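Local coordinates for protein alpha-galactosidase (Umbelopsis vinacea, PDB 3A5V) that hydrolyses terminal alpha-linked galactose residues from galactosides, as a tetrameric glycoside hydrolase of family 27, at residues V80-I83 with H84-G87; C131-Q134 with G135-T139; T139-L142 with S143-R146; I277-T280 with T281-I284. All blocks are in the same frame, centred on the assembly; numbering follows the deposited sequence.

How the contacts relate
All four contacts are local and lie in the catalytic TIM-barrel part of the chain. Contacts 2 and 3 are neighbours, with centres about 9 Å apart. They share Thr139, are joined by Arg146, which bonds to Gln136, and both meet other subunits of the tetramer. Contact 2 is buried and is a polar turn built on an asparagine. Contacts 1 and 3 are partly buried, and contact 4 is largely exposed. Contact 3 is a helix start with a salt bridge. Contact 1 is the opposite kind of place, a helix end closed by a Schellman motif. Contact 4 is another helix start, about 41 Å from contact 3 between centres; there the hydroxyl of Thr278 caps the N-H of Thr281.

Contact 1: V80-I83 with H84-G87; sequences VDDI and HNLG
Val80 and His84 lie side by side, one helical turn apart, and point the same way. Val80 CG1 sits over one face of the imidazole, toward its rim, in a CH-pi contact 3.7 Å from the ring centroid. Its closest ring atom is His84 CE1, at 3.3 Å. Val80 CG1 is anti to its own backbone N (chi1 168°), which brings this methyl to the ring. The backbone joins the same two residues: His84 N bonds to Val80 O at 2.8 Å, almost straight at 174°.

A water lies at the ring edge, in its plane. It is 2.8 Å from His84 ND1 and donates to Asp81 OD1 at 2.7 Å. The other ring nitrogen, NE2, is hydrogen-bonded to Asp124, so both nitrogens have partners and the ring's rotation is fixed. An alanine in place of His84 would probably leave Asp124 and the bridging water without their mate and uncover Val80 CG1. A second water links Asp82 OD1 to Asn85 ND2, while Asp82 OD2 forms a salt bridge with Arg74.

The helix then ends. Leu86 N bonds to Ile83 O at 3.0 Å and only weakly to Asp82 O. Gly87 takes a positive phi (82°) and its N bonds back to His84 O at 2.9 Å, one of the bonds of a Schellman motif.

Helix 76-85 belongs to the beta-alpha-beta unit that runs from strand 47-49 to strand 89-95 of the barrel. Ile83 and Leu86 pack on helix 25-38, and Val80 rests on Ile123 in the loop before strand 125-129.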
ATOM      1  N   VAL A  80     -21.707  18.990  34.373  1.00 14.83           N
ATOM      2  CA  VAL A  80     -22.559  18.035  33.641  1.00 15.16           C
ATOM      3  C   VAL A  80     -24.004  18.083  34.180  1.00 15.40           C
ATOM      4  O   VAL A  80     -24.964  18.042  33.409  1.00 15.60           O
ATOM      5  CB  VAL A  80     -21.992  16.605  33.690  1.00 14.54           C
ATOM      6  CG1 VAL A  80     -23.003  15.594  33.192  1.00 14.30           C
ATOM      7  CG2 VAL A  80     -20.678  16.524  32.885  1.00 14.77           C
ATOM      8  N   ASP A  81     -24.151  18.202  35.501  1.00 15.80           N
ATOM      9  CA  ASP A  81     -25.490  18.362  36.110  1.00 16.31           C
ATOM     10  C   ASP A  81     -26.226  19.593  35.574  1.00 15.73           C
ATOM     11  O   ASP A  81     -27.430  19.531  35.296  1.00 16.78           O
ATOM     12  CB  ASP A  81     -25.387  18.463  37.645  1.00 16.62           C
ATOM     13  CG  ASP A  81     -24.993  17.146  38.312  1.00 17.62           C
ATOM     14  OD1 ASP A  81     -25.145  16.036  37.734  1.00 17.99           O
ATOM     15  OD2 ASP A  81     -24.540  17.236  39.461  1.00 21.06           O
ATOM     16  N   ASP A  82     -25.508  20.707  35.431  1.00 15.68           N
ATOM     17  CA  ASP A  82     -26.066  21.946  34.854  1.00 15.15           C
ATOM     18  C   ASP A  82     -26.485  21.772  33.389  1.00 14.99           C
ATOM     19  O   ASP A  82     -27.528  22.277  32.964  1.00 14.42           O
ATOM     20  CB  ASP A  82     -25.055  23.099  34.953  1.00 15.38           C
ATOM     21  CG  ASP A  82     -24.879  23.612  36.381  1.00 17.97           C
ATOM     22  OD1 ASP A  82     -25.775  23.379  37.211  1.00 20.69           O
ATOM     23  OD2 ASP A  82     -23.836  24.237  36.672  1.00 18.40           O
ATOM     24  N   ILE A  83     -25.653  21.068  32.621  1.00 14.38           N
ATOM     25  CA  ILE A  83     -25.974  20.698  31.234  1.00 14.00           C
ATOM     26  C   ILE A  83     -27.218  19.794  31.157  1.00 13.57           C
ATOM     27  O   ILE A  83     -28.144  20.043  30.371  1.00 12.93           O
ATOM     28  CB  ILE A  83     -24.722  20.040  30.544  1.00 13.42           C
ATOM     29  CG1 ILE A  83     -23.604  21.086  30.387  1.00 14.49           C
ATOM     30  CG2 ILE A  83     -25.104  19.415  29.191  1.00 13.52           C
ATOM     31  CD1 ILE A  83     -22.201  20.496  30.029  1.00 14.27           C
ATOM     32  N   HIS A  84     -27.236  18.744  31.978  1.00 14.56           N
ATOM     33  CA  HIS A  84     -28.418  17.885  32.082  1.00 14.82           C
ATOM     34  C   HIS A  84     -29.699  18.672  32.414  1.00 15.77           C
ATOM     35  O   HIS A  84     -30.748  18.416  31.813  1.00 15.60           O
ATOM     36  CB  HIS A  84     -28.184  16.748  33.075  1.00 15.08           C
ATOM     37  CG  HIS A  84     -27.227  15.696  32.580  1.00 15.73           C
ATOM     38  ND1 HIS A  84     -26.646  14.768  33.415  1.00 16.43           N
ATOM     39  CD2 HIS A  84     -26.749  15.436  31.336  1.00 15.96           C
ATOM     40  CE1 HIS A  84     -25.870  13.961  32.703  1.00 18.68           C
ATOM     41  NE2 HIS A  84     -25.915  14.346  31.439  1.00 16.29           N
ATOM     42  N   ASN A  85     -29.596  19.632  33.332  1.00 16.21           N
ATOM     43  CA  ASN A  85     -30.729  20.508  33.705  1.00 17.89           C
ATOM     44  C   ASN A  85     -31.285  21.333  32.554  1.00 17.65           C
ATOM     45  O   ASN A  85     -32.451  21.713  32.558  1.00 17.48           O
ATOM     46  CB  ASN A  85     -30.332  21.441  34.856  1.00 18.20           C
ATOM     47  CG  ASN A  85     -30.339  20.735  36.198  1.00 22.57           C
ATOM     48  OD1 ASN A  85     -30.877  19.634  36.324  1.00 25.89           O
ATOM     49  ND2 ASN A  85     -29.731  21.363  37.211  1.00 25.36           N
ATOM     50  N   LEU A  86     -30.447  21.588  31.549  1.00 16.69           N
ATOM     51  CA  LEU A  86     -30.892  22.330  30.377  1.00 16.46           C
ATOM     52  C   LEU A  86     -31.551  21.410  29.354  1.00 16.41           C
ATOM     53  O   LEU A  86     -32.026  21.882  28.316  1.00 16.40           O
ATOM     54  CB  LEU A  86     -29.704  23.072  29.733  1.00 16.45           C
ATOM     55  CG  LEU A  86     -29.126  24.237  30.526  1.00 16.68           C
ATOM     56  CD1 LEU A  86     -27.729  24.572  30.064  1.00 15.94           C
ATOM     57  CD2 LEU A  86     -30.055  25.445  30.349  1.00 16.96           C
ATOM     58  N   GLY A  87     -31.593  20.114  29.654  1.00 15.94           N
ATOM     59  CA  GLY A  87     -32.176  19.131  28.725  1.00 16.34           C
ATOM     60  C   GLY A  87     -31.156  18.747  27.648  1.00 15.92           C
ATOM     61  O   GLY A  87     -31.520  18.333  26.552  1.00 15.76           O
TER
HETATM   62  O   HOH W   1     -27.053  15.106  36.136  1.00 20.53           O
HETATM   63  O   HOH W   2     -28.625  24.275  36.898  1.00 30.37           O

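Contact 2: C131-Q134 with G135-T139; sequences CYNQ and GQSGT
The side-chain amide of Asn133 turns its oxygen toward the backbone of Gly135 and Gln136. Its nitrogen, Asn133 ND2, bonds to Asn130 and lies 4.0 Å from Ser137 OG. The amide of Gln134 turns back over its own segment: NE2 donates to Tyr132 O at 3.2 Å, from above that carbonyl's plane. The amide of Gln136 is tied to the turn by a water, which accepts from NE2 and donates to Gln134 O.

Asn133 to Gln136 form a type I' beta turn. Gln136 N closes it on Asn133 O at 3.2 Å. The same N-H also makes a weak bond to Asn133 OD1, at 3.3 Å. Asn133 CG lies between the backbone N and the carbonyl carbon (chi1 68°), and this folds the amide over the turn. A water donates to OD1 at 2.6 Å and accepts weakly from Gly135 N. An alanine at Asn133 would probably cost this water its acceptor OD1 and Asn130 one of its partners, and take the weak second acceptor from Gln136 N. Gly135 suits its place, since a side chain there would run into Gln134 O.

The loop joins strand 125-129 to helix 140-156. Cys131 fixes its start through a disulfide with Cys101, and Ser137 OG bonds to Glu170. Gln134 OE1 bonds to Tyr144 of the second subunit, and NE2 also to Thr179 of that subunit. The chemistry is thus that of a buried polar turn: the Asn133 amide and the waters serve the backbone, while the Gln134 amide serves both its own loop and the subunit interface.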
ATOM      1  N   CYS A 131      -4.080  10.382  18.482  1.00 10.65           N
ATOM      2  CA  CYS A 131      -2.715  10.888  18.672  1.00 12.40           C
ATOM      3  C   CYS A 131      -1.909  10.054  19.669  1.00 12.16           C
ATOM      4  O   CYS A 131      -2.463   9.535  20.634  1.00 11.81           O
ATOM      5  CB  CYS A 131      -2.715  12.355  19.119  1.00 13.30           C
ATOM      6  SG  CYS A 131      -3.038  13.506  17.747  1.00 19.04           S
ATOM      7  N   TYR A 132      -0.605   9.927  19.399  1.00 12.00           N
ATOM      8  CA  TYR A 132       0.370   9.329  20.320  1.00 12.05           C
ATOM      9  C   TYR A 132       0.033   7.882  20.701  1.00 12.00           C
ATOM     10  O   TYR A 132       0.087   7.505  21.873  1.00 11.72           O
ATOM     11  CB  TYR A 132       0.597  10.260  21.547  1.00 12.29           C
ATOM     12  CG  TYR A 132       1.056  11.642  21.108  1.00 13.38           C
ATOM     13  CD1 TYR A 132       2.304  11.805  20.467  1.00 13.54           C
ATOM     14  CD2 TYR A 132       0.243  12.774  21.268  1.00 11.86           C
ATOM     15  CE1 TYR A 132       2.739  13.045  20.040  1.00 13.30           C
ATOM     16  CE2 TYR A 132       0.676  14.044  20.823  1.00 11.75           C
ATOM     17  CZ  TYR A 132       1.931  14.159  20.211  1.00 13.06           C
ATOM     18  OH  TYR A 132       2.401  15.381  19.763  1.00 14.25           O
ATOM     19  N   ASN A 133      -0.288   7.077  19.684  1.00 12.13           N
ATOM     20  CA  ASN A 133      -0.836   5.740  19.902  1.00 11.92           C
ATOM     21  C   ASN A 133       0.232   4.639  20.027  1.00 11.71           C
ATOM     22  O   ASN A 133      -0.091   3.460  20.141  1.00 11.56           O
ATOM     23  CB  ASN A 133      -1.932   5.407  18.852  1.00 12.10           C
ATOM     24  CG  ASN A 133      -1.388   5.243  17.438  1.00 12.88           C
ATOM     25  OD1 ASN A 133      -0.284   4.736  17.231  1.00 14.29           O
ATOM     26  ND2 ASN A 133      -2.183   5.657  16.448  1.00 12.66           N
ATOM     27  N   GLN A 134       1.504   5.041  20.028  1.00 11.99           N
ATOM     28  CA  GLN A 134       2.619   4.135  20.354  1.00 11.84           C
ATOM     29  C   GLN A 134       2.720   2.993  19.324  1.00 12.19           C
ATOM     30  O   GLN A 134       2.967   1.818  19.666  1.00 11.54           O
ATOM     31  CB  GLN A 134       2.496   3.622  21.801  1.00 11.85           C
ATOM     32  CG  GLN A 134       2.292   4.751  22.847  1.00 12.22           C
ATOM     33  CD  GLN A 134       3.422   5.775  22.822  1.00 13.33           C
ATOM     34  OE1 GLN A 134       4.601   5.404  22.782  1.00 13.38           O
ATOM     35  NE2 GLN A 134       3.069   7.064  22.856  1.00 11.06           N
ATOM     36  N   GLY A 135       2.546   3.372  18.057  1.00 12.48           N
ATOM     37  CA  GLY A 135       2.608   2.431  16.932  1.00 13.26           C
ATOM     38  C   GLY A 135       1.505   1.382  16.890  1.00 13.13           C
ATOM     39  O   GLY A 135       1.622   0.400  16.147  1.00 13.69           O
ATOM     40  N   GLN A 136       0.429   1.580  17.650  1.00 12.47           N
ATOM     41  CA  GLN A 136      -0.670   0.591  17.681  1.00 13.00           C
ATOM     42  C   GLN A 136      -1.711   0.811  16.566  1.00 12.23           C
ATOM     43  O   GLN A 136      -2.909   0.996  16.819  1.00 12.17           O
ATOM     44  CB  GLN A 136      -1.324   0.510  19.073  1.00 12.49           C
ATOM     45  CG  GLN A 136      -0.373  -0.051  20.169  1.00 13.56           C
ATOM     46  CD  GLN A 136      -1.014  -0.062  21.559  1.00 13.80           C
ATOM     47  OE1 GLN A 136      -2.237  -0.105  21.688  1.00 15.54           O
ATOM     48  NE2 GLN A 136      -0.187  -0.025  22.597  1.00 13.16           N
ATOM     49  N   SER A 137      -1.229   0.773  15.328  1.00 12.64           N
ATOM     50  CA  SER A 137      -2.042   1.009  14.136  1.00 12.85           C
ATOM     51  C   SER A 137      -1.240   0.488  12.947  1.00 13.22           C
ATOM     52  O   SER A 137      -0.087   0.081  13.119  1.00 13.03           O
ATOM     53  CB  SER A 137      -2.331   2.517  13.976  1.00 12.96           C
ATOM     54  OG  SER A 137      -1.194   3.211  13.467  1.00 14.70           O
ATOM     55  N   GLY A 138      -1.849   0.480  11.758  1.00 13.12           N
ATOM     56  CA  GLY A 138      -1.184   0.011  10.536  1.00 13.34           C
ATOM     57  C   GLY A 138      -1.819  -1.254   9.964  1.00 13.31           C
ATOM     58  O   GLY A 138      -1.577  -1.604   8.801  1.00 13.38           O
ATOM     59  N   THR A 139      -2.577  -1.971  10.796  1.00 12.25           N
ATOM     60  CA  THR A 139      -3.492  -3.012  10.333  1.00 12.32           C
ATOM     61  C   THR A 139      -4.852  -2.745  10.983  1.00 11.69           C
ATOM     62  O   THR A 139      -4.905  -2.127  12.066  1.00 10.93           O
ATOM     63  CB  THR A 139      -3.055  -4.460  10.704  1.00 12.77           C
ATOM     64  OG1 THR A 139      -3.132  -4.629  12.127  1.00 13.08           O
ATOM     65  CG2 THR A 139      -1.623  -4.808  10.165  1.00 13.73           C
TER
HETATM   66  O   HOH W   3       1.814   5.549  15.888  1.00 15.63           O
HETATM   67  O   HOH W   4       2.772   0.075  21.663  1.00 10.56           O

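Contact 3: T139-L142 with S143-R146; sequences TPKL and SYDR
The N-terminal turn of helix 140-156 begins here with a threonine N-cap. This helix lies in the beta-alpha-beta unit between strands 125-129 and 162-165 of the TIM barrel. Thr139 OG1 accepts from Leu142 N at 3.0 Å, with an N-H...O angle of 169°. Pro140 follows as the first helical residue. Backbone bonds then run from Ser143 N to Thr139 O, Tyr144 N to Pro140 O and Asp145 N to Lys141 O.

The buried Arg146 bonds to Gln136 O and Asn130, and Ser143 OG bonds to Asp171. Tyr144 OH reaches Gln134 of the third subunit and also Lys148 of its own chain. Tyr144 also packs on Phe176 and Ile180.

The one charged pair within the turn is Lys141 with Asp145, a turn further on. Their side chains cross obliquely. Lys141 CG is anti to the backbone N (chi1 -175°), and a bend at chi2 (60°) carries the chain forward along the helix to Asp145. Its CE lies 3.4 Å from Asp145 OD2. Asp145 OD1 also lies at the edge of the Tyr144 ring, in its plane. Lys141 NZ meets the syn lone pair of Asp145 OD1 at 2.8 Å.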
ATOM      1  N   THR A 139      -2.577  -1.971  10.796  1.00 12.25           N
ATOM      2  CA  THR A 139      -3.492  -3.012  10.333  1.00 12.32           C
ATOM      3  C   THR A 139      -4.852  -2.745  10.983  1.00 11.69           C
ATOM      4  O   THR A 139      -4.905  -2.127  12.066  1.00 10.93           O
ATOM      5  CB  THR A 139      -3.055  -4.460  10.704  1.00 12.77           C
ATOM      6  OG1 THR A 139      -3.132  -4.629  12.127  1.00 13.08           O
ATOM      7  CG2 THR A 139      -1.623  -4.808  10.165  1.00 13.73           C
ATOM      8  N   PRO A 140      -5.950  -3.208  10.340  1.00 11.18           N
ATOM      9  CA  PRO A 140      -7.281  -3.163  10.955  1.00 11.34           C
ATOM     10  C   PRO A 140      -7.297  -3.813  12.343  1.00 11.27           C
ATOM     11  O   PRO A 140      -7.963  -3.301  13.252  1.00 11.29           O
ATOM     12  CB  PRO A 140      -8.141  -3.973   9.972  1.00 11.05           C
ATOM     13  CG  PRO A 140      -7.482  -3.721   8.649  1.00 11.96           C
ATOM     14  CD  PRO A 140      -6.012  -3.756   8.969  1.00 11.12           C
ATOM     15  N   LYS A 141      -6.564  -4.914  12.514  1.00 11.68           N
ATOM     16  CA  LYS A 141      -6.520  -5.613  13.810  1.00 11.81           C
ATOM     17  C   LYS A 141      -5.844  -4.804  14.922  1.00 11.89           C
ATOM     18  O   LYS A 141      -6.349  -4.752  16.047  1.00 11.95           O
ATOM     19  CB  LYS A 141      -5.857  -7.002  13.682  1.00 12.11           C
ATOM     20  CG  LYS A 141      -5.893  -7.845  15.007  1.00 12.00           C
ATOM     21  CD  LYS A 141      -7.317  -8.116  15.512  1.00 13.34           C
ATOM     22  CE  LYS A 141      -7.335  -9.163  16.684  1.00 14.96           C
ATOM     23  NZ  LYS A 141      -8.568  -8.996  17.553  1.00 15.79           N
ATOM     24  N   LEU A 142      -4.698  -4.188  14.622  1.00 12.12           N
ATOM     25  CA  LEU A 142      -4.034  -3.310  15.612  1.00 12.34           C
ATOM     26  C   LEU A 142      -4.930  -2.155  16.076  1.00 12.66           C
ATOM     27  O   LEU A 142      -5.041  -1.872  17.294  1.00 12.50           O
ATOM     28  CB  LEU A 142      -2.691  -2.766  15.079  1.00 12.46           C
ATOM     29  CG  LEU A 142      -1.506  -3.744  15.013  1.00 11.78           C
ATOM     30  CD1 LEU A 142      -0.375  -3.210  14.076  1.00 11.61           C
ATOM     31  CD2 LEU A 142      -0.966  -3.993  16.410  1.00 12.10           C
ATOM     32  N   SER A 143      -5.543  -1.462  15.118  1.00 12.07           N
ATOM     33  CA  SER A 143      -6.403  -0.334  15.466  1.00 11.70           C
ATOM     34  C   SER A 143      -7.676  -0.829  16.171  1.00 12.07           C
ATOM     35  O   SER A 143      -8.109  -0.236  17.172  1.00 11.96           O
ATOM     36  CB  SER A 143      -6.719   0.525  14.231  1.00 11.78           C
ATOM     37  OG  SER A 143      -5.553   1.248  13.806  1.00 11.18           O
ATOM     38  N   TYR A 144      -8.254  -1.926  15.669  1.00 11.95           N
ATOM     39  CA  TYR A 144      -9.425  -2.536  16.316  1.00 12.07           C
ATOM     40  C   TYR A 144      -9.209  -2.835  17.811  1.00 11.93           C
ATOM     41  O   TYR A 144     -10.030  -2.462  18.640  1.00 12.24           O
ATOM     42  CB  TYR A 144      -9.847  -3.821  15.592  1.00 11.29           C
ATOM     43  CG  TYR A 144     -11.011  -4.531  16.247  1.00 12.43           C
ATOM     44  CD1 TYR A 144     -10.795  -5.491  17.247  1.00 11.50           C
ATOM     45  CD2 TYR A 144     -12.328  -4.257  15.861  1.00 12.06           C
ATOM     46  CE1 TYR A 144     -11.866  -6.161  17.860  1.00 11.85           C
ATOM     47  CE2 TYR A 144     -13.408  -4.911  16.471  1.00 11.90           C
ATOM     48  CZ  TYR A 144     -13.157  -5.872  17.462  1.00 12.42           C
ATOM     49  OH  TYR A 144     -14.202  -6.533  18.055  1.00 12.93           O
ATOM     50  N   ASP A 145      -8.115  -3.521  18.146  1.00 11.94           N
ATOM     51  CA  ASP A 145      -7.881  -3.922  19.533  1.00 12.40           C
ATOM     52  C   ASP A 145      -7.766  -2.715  20.475  1.00 12.07           C
ATOM     53  O   ASP A 145      -8.319  -2.736  21.579  1.00 11.76           O
ATOM     54  CB  ASP A 145      -6.650  -4.836  19.644  1.00 12.21           C
ATOM     55  CG  ASP A 145      -6.922  -6.248  19.130  1.00 13.83           C
ATOM     56  OD1 ASP A 145      -8.103  -6.667  19.063  1.00 12.98           O
ATOM     57  OD2 ASP A 145      -5.945  -6.945  18.798  1.00 13.65           O
ATOM     58  N   ARG A 146      -7.094  -1.663  20.012  1.00 11.96           N
ATOM     59  CA  ARG A 146      -6.922  -0.432  20.791  1.00 11.77           C
ATOM     60  C   ARG A 146      -8.261   0.286  21.041  1.00 12.20           C
ATOM     61  O   ARG A 146      -8.517   0.754  22.167  1.00 12.79           O
ATOM     62  CB  ARG A 146      -5.908   0.494  20.091  1.00 11.71           C
ATOM     63  CG  ARG A 146      -5.563   1.823  20.839  1.00 12.13           C
ATOM     64  CD  ARG A 146      -4.255   2.452  20.302  1.00 11.50           C
ATOM     65  NE  ARG A 146      -4.250   2.453  18.838  1.00  9.58           N
ATOM     66  CZ  ARG A 146      -4.764   3.417  18.081  1.00  9.28           C
ATOM     67  NH1 ARG A 146      -5.263   4.529  18.622  1.00 10.15           N
ATOM     68  NH2 ARG A 146      -4.742   3.284  16.764  1.00 12.44           N
TER

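Contact 4: I277-T280 with T281-I284; sequences ITNT and TKEI
Thr278 OG1 takes two bonds from Thr281. The backbone N of Thr281 donates to it at 3.2 Å, with an N-H...O angle of 158°. The hydroxyl OG1 of Thr281 donates to it as well, weakly, at 3.4 Å. Thr278 is the N-cap of helix 279-285, and the first of these is its capping bond. Its OG1 stands between the backbone N and the carbonyl carbon (chi1 63°), which turns it toward the N-H of Thr281. The two threonine side chains cross at about a right angle.

The backbone carries on from the cap. Lys282 N bonds to Thr278 O at 2.9 Å. Glu283 N bonds to Asn279 O at 3.0 Å.

Ile277, just before the cap, touches two side chains with its CG2, which is 3.7 Å from Thr281 CG2 and 3.6 Å from Lys282 CG. Both cross it at about a right angle. The Lys282 chain is extended beyond CG and runs back toward the start of the helix, with CE 3.6 Å from Ile277 O. Its side chain lies about 3 Å from a bound polyether, probably from the crystallisation liquor. Asn279 and Glu283 belong to the same pocket.

Helix 279-285 follows strand 268-270 of the barrel and lies against helix 251-263. Glu283 OE1 bonds to Gln251 there, and OE2 makes a long, weak ion pair with Arg255. Ile284 packs on Gln251, Arg255 and Tyr258 of that helix. Thr281 and Ile284 both touch Val244 in the loop after strand 236-238, and Ile277 meets Met286, just beyond the helix.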
ATOM      1  N   ILE A 277     -25.106  34.128  16.835  1.00 17.68           N
ATOM      2  CA  ILE A 277     -25.433  33.406  15.614  1.00 17.19           C
ATOM      3  C   ILE A 277     -26.085  34.395  14.653  1.00 17.48           C
ATOM      4  O   ILE A 277     -27.188  34.873  14.922  1.00 17.16           O
ATOM      5  CB  ILE A 277     -26.400  32.213  15.890  1.00 17.12           C
ATOM      6  CG1 ILE A 277     -25.896  31.334  17.056  1.00 17.12           C
ATOM      7  CG2 ILE A 277     -26.611  31.373  14.617  1.00 17.14           C
ATOM      8  CD1 ILE A 277     -26.880  30.215  17.479  1.00 15.99           C
ATOM      9  N   THR A 278     -25.406  34.708  13.546  1.00 17.38           N
ATOM     10  CA  THR A 278     -25.950  35.639  12.548  1.00 17.82           C
ATOM     11  C   THR A 278     -27.122  34.997  11.793  1.00 17.90           C
ATOM     12  O   THR A 278     -27.267  33.768  11.767  1.00 17.06           O
ATOM     13  CB  THR A 278     -24.906  36.044  11.477  1.00 18.27           C
ATOM     14  OG1 THR A 278     -24.508  34.868  10.754  1.00 17.22           O
ATOM     15  CG2 THR A 278     -23.675  36.717  12.115  1.00 18.24           C
ATOM     16  N   ASN A 279     -27.937  35.839  11.161  1.00 17.91           N
ATOM     17  CA  ASN A 279     -29.034  35.368  10.311  1.00 18.89           C
ATOM     18  C   ASN A 279     -28.535  34.460   9.191  1.00 17.93           C
ATOM     19  O   ASN A 279     -29.192  33.476   8.847  1.00 17.64           O
ATOM     20  CB  ASN A 279     -29.817  36.553   9.730  1.00 19.71           C
ATOM     21  CG  ASN A 279     -30.715  37.218  10.765  1.00 22.91           C
ATOM     22  OD1 ASN A 279     -30.929  36.686  11.859  1.00 26.23           O
ATOM     23  ND2 ASN A 279     -31.260  38.370  10.414  1.00 26.76           N
ATOM     24  N   THR A 280     -27.364  34.782   8.645  1.00 17.51           N
ATOM     25  CA  THR A 280     -26.774  33.959   7.592  1.00 17.78           C
ATOM     26  C   THR A 280     -26.465  32.533   8.092  1.00 16.89           C
ATOM     27  O   THR A 280     -26.699  31.549   7.376  1.00 16.70           O
ATOM     28  CB  THR A 280     -25.477  34.639   7.098  0.50 17.81           C
ATOM     29  OG1 THR A 280     -25.730  36.039   6.905  0.50 17.90           O
ATOM     30  CG2 THR A 280     -24.978  34.031   5.792  0.50 17.97           C
ATOM     31  N   THR A 281     -25.952  32.431   9.312  1.00 15.82           N
ATOM     32  CA  THR A 281     -25.680  31.128   9.915  1.00 15.41           C
ATOM     33  C   THR A 281     -26.992  30.380  10.227  1.00 15.10           C
ATOM     34  O   THR A 281     -27.107  29.178   9.954  1.00 14.15           O
ATOM     35  CB  THR A 281     -24.759  31.263  11.154  1.00 15.74           C
ATOM     36  OG1 THR A 281     -23.446  31.667  10.702  1.00 19.71           O
ATOM     37  CG2 THR A 281     -24.642  29.925  11.899  1.00 13.30           C
ATOM     38  N   LYS A 282     -27.985  31.094  10.761  1.00 14.10           N
ATOM     39  CA  LYS A 282     -29.260  30.448  11.126  1.00 15.64           C
ATOM     40  C   LYS A 282     -29.920  29.834   9.890  1.00 15.23           C
ATOM     41  O   LYS A 282     -30.476  28.751   9.953  1.00 15.07           O
ATOM     42  CB  LYS A 282     -30.227  31.457  11.761  1.00 15.17           C
ATOM     43  CG  LYS A 282     -29.824  31.977  13.139  1.00 16.56           C
ATOM     44  CD  LYS A 282     -30.865  33.011  13.659  1.00 17.79           C
ATOM     45  CE  LYS A 282     -30.490  33.493  15.062  1.00 20.42           C
ATOM     46  NZ  LYS A 282     -31.358  34.636  15.542  1.00 22.10           N
ATOM     47  N   GLU A 283     -29.861  30.547   8.766  1.00 15.74           N
ATOM     48  CA  GLU A 283     -30.435  30.052   7.505  1.00 17.35           C
ATOM     49  C   GLU A 283     -29.884  28.668   7.141  1.00 15.65           C
ATOM     50  O   GLU A 283     -30.625  27.800   6.650  1.00 15.82           O
ATOM     51  CB  GLU A 283     -30.169  31.058   6.378  1.00 17.28           C
ATOM     52  CG  GLU A 283     -30.818  30.689   5.051  1.00 21.44           C
ATOM     53  CD  GLU A 283     -30.574  31.715   3.944  1.00 22.54           C
ATOM     54  OE1 GLU A 283     -30.259  32.897   4.252  1.00 27.73           O
ATOM     55  OE2 GLU A 283     -30.688  31.318   2.761  1.00 30.02           O
ATOM     56  N   ILE A 284     -28.590  28.463   7.390  1.00 14.57           N
ATOM     57  CA  ILE A 284     -27.925  27.183   7.060  1.00 13.97           C
ATOM     58  C   ILE A 284     -28.136  26.080   8.124  1.00 13.04           C
ATOM     59  O   ILE A 284     -28.384  24.914   7.795  1.00 12.86           O
ATOM     60  CB  ILE A 284     -26.393  27.378   6.786  1.00 13.71           C
ATOM     61  CG1 ILE A 284     -26.132  28.428   5.674  1.00 14.97           C
ATOM     62  CG2 ILE A 284     -25.691  26.010   6.466  1.00 14.06           C
ATOM     63  CD1 ILE A 284     -26.791  28.116   4.288  1.00 15.61           C
TER